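Local coordinates for urocanate hydratase (Paenibacillus sp. Soil724D2, PDB 7NED), which binds NAD+ and probably hydrates thiourocanate, the sulfur-bearing relative of urocanate, in bacterial ergothioneine breakdown, at residues A[11-16]-A[22-27]. Sequence-based numbering, arbitrary orientation.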
# COMPACT_ATOMS: atom_id res chain seq x y z
N GLU A 11 -34.43 10.21 9.55
CA GLU A 11 -34.13 11.62 9.51
C GLU A 11 -32.67 11.78 9.11
O GLU A 11 -31.78 11.31 9.82
CB GLU A 11 -34.40 12.30 10.85
CG GLU A 11 -34.17 13.79 10.77
CD GLU A 11 -34.46 14.52 12.07
OE1 GLU A 11 -34.71 13.87 13.10
OE2 GLU A 11 -34.49 15.76 12.04
N LEU A 12 -32.44 12.42 7.98
CA LEU A 12 -31.07 12.68 7.53
C LEU A 12 -30.39 13.75 8.38
O LEU A 12 -30.96 14.82 8.62
CB LEU A 12 -31.09 13.11 6.07
CG LEU A 12 -31.31 12.04 5.00
CD1 LEU A 12 -31.28 12.72 3.62
CD2 LEU A 12 -30.19 11.01 5.11
N ARG A 13 -29.15 13.49 8.81
CA ARG A 13 -28.32 14.55 9.35
C ARG A 13 -27.33 15.07 8.32
O ARG A 13 -26.77 16.16 8.50
CB ARG A 13 -27.57 14.06 10.59
CG ARG A 13 -28.57 13.57 11.66
CD ARG A 13 -27.84 12.78 12.69
NE ARG A 13 -27.35 11.56 12.09
CZ ARG A 13 -26.51 10.75 12.70
NH1 ARG A 13 -26.09 11.05 13.91
NH2 ARG A 13 -26.11 9.64 12.10
N CYS A 14 -27.13 14.33 7.25
CA CYS A 14 -26.20 14.66 6.19
C CYS A 14 -26.98 15.09 4.97
O CYS A 14 -28.21 15.08 4.96
CB CYS A 14 -25.32 13.46 5.85
SG CYS A 14 -24.48 12.79 7.28
N LYS A 15 -26.24 15.44 3.92
CA LYS A 15 -26.86 15.92 2.70
C LYS A 15 -27.50 14.82 1.88
O LYS A 15 -28.34 15.12 1.03
CB LYS A 15 -25.83 16.68 1.85
CG LYS A 15 -25.50 18.03 2.47
CD LYS A 15 -24.56 18.80 1.66
CE LYS A 15 -24.36 20.19 2.27
NZ LYS A 15 -23.15 20.81 1.67
N GLY A 16 -27.14 13.56 2.13
CA GLY A 16 -27.74 12.43 1.43
C GLY A 16 -27.54 11.14 2.21
O GLY A 16 -26.85 11.10 3.23
N LEU A 22 -22.41 6.24 5.99
CA LEU A 22 -21.08 6.16 6.55
C LEU A 22 -21.05 6.73 7.96
O LEU A 22 -20.34 6.21 8.82
CB LEU A 22 -20.06 6.90 5.65
CG LEU A 22 -20.05 6.36 4.21
CD1 LEU A 22 -19.02 7.13 3.33
CD2 LEU A 22 -19.78 4.83 4.17
N LEU A 23 -21.76 7.84 8.19
CA LEU A 23 -21.81 8.42 9.54
C LEU A 23 -22.41 7.42 10.53
O LEU A 23 -21.88 7.21 11.63
CB LEU A 23 -22.63 9.72 9.55
CG LEU A 23 -22.85 10.36 10.94
CD1 LEU A 23 -21.47 10.68 11.59
CD2 LEU A 23 -23.70 11.60 10.81
N ARG A 24 -23.49 6.77 10.13
CA ARG A 24 -24.09 5.79 11.04
C ARG A 24 -23.22 4.58 11.24
O ARG A 24 -23.26 3.95 12.31
CB ARG A 24 -25.46 5.38 10.52
CG ARG A 24 -26.43 6.53 10.61
CD ARG A 24 -27.85 6.10 10.26
NE ARG A 24 -28.73 7.27 10.26
CZ ARG A 24 -30.07 7.19 10.31
NH1 ARG A 24 -30.69 6.00 10.34
NH2 ARG A 24 -30.77 8.31 10.32
N MET A 25 -22.45 4.17 10.22
CA MET A 25 -21.55 3.05 10.43
C MET A 25 -20.44 3.42 11.41
O MET A 25 -20.01 2.59 12.24
CB MET A 25 -20.98 2.62 9.07
CG MET A 25 -22.00 1.93 8.23
SD MET A 25 -21.24 1.40 6.73
CE MET A 25 -20.54 -0.22 7.16
N LEU A 26 -19.96 4.65 11.32
CA LEU A 26 -19.01 5.13 12.33
C LEU A 26 -19.62 5.06 13.73
O LEU A 26 -19.01 4.51 14.67
CB LEU A 26 -18.55 6.56 11.99
CG LEU A 26 -17.79 7.32 13.06
CD1 LEU A 26 -16.52 6.58 13.52
CD2 LEU A 26 -17.44 8.72 12.60
N GLU A 27 -20.83 5.59 13.89
CA GLU A 27 -21.48 5.52 15.18
C GLU A 27 -21.66 4.08 15.61
O GLU A 27 -21.49 3.74 16.79
CB GLU A 27 -22.83 6.23 15.10
CG GLU A 27 -22.68 7.72 14.89
CD GLU A 27 -23.99 8.38 14.58
OE1 GLU A 27 -24.87 7.78 13.95
OE2 GLU A 27 -24.16 9.54 15.00
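R13 lays one face of its guanidinium over a methyl of L23, with CD2 of L23 3.5 Å from CZ of R13. The two side chains cross at about a right angle. The same guanidinium meets the carboxylate of E27 end-on, one nitrogen to each oxygen. R13 NH1 gives a nearly straight bond to E27 OE2 (2.7 Å, 169°), which is met on its syn side. R13 NH2 reaches E27 OE1 at 2.9 Å, from above the carboxylate plane. The planes of the two groups are 36° apart, and both R13 nitrogens lie on one side of the carboxylate plane, so the pair is tilted rather than flat. The R13 chain bends at chi3 (-67°), which turns its end toward the helix. OE2 of E20, one helical turn before R24, forms salt bridges with NE of both R13 and R24, which probably offsets their like charges, R13 NH2 lying 4.0 Å from R24 NE. The aliphatic part of R24 also lies at the edge of the R13 guanidinium, with R24 CG 3.5 Å from R13 NH2. From CG to NE the R24 chain is extended, and this carries its guanidinium back along the loop. There NH2 of R24 comes to 3.2 Å from O of E11, near the guanidinium plane. NH1 of R24 bonds to the carbonyls of G9 and L356, and E27 OE1 also accepts the backbone N-H of A7. C14 completes the contact by placing SG 3.8 Å from CD2 of L23. Within the urocanase N-terminal domain, this packs the loop before helix 17-31 onto that helix, with G16 as its N-cap. L23 also packs against V59 and L62 of helix 52-64, while L22 and M25 touch T495 on strand 490-498 of the mixed sheet.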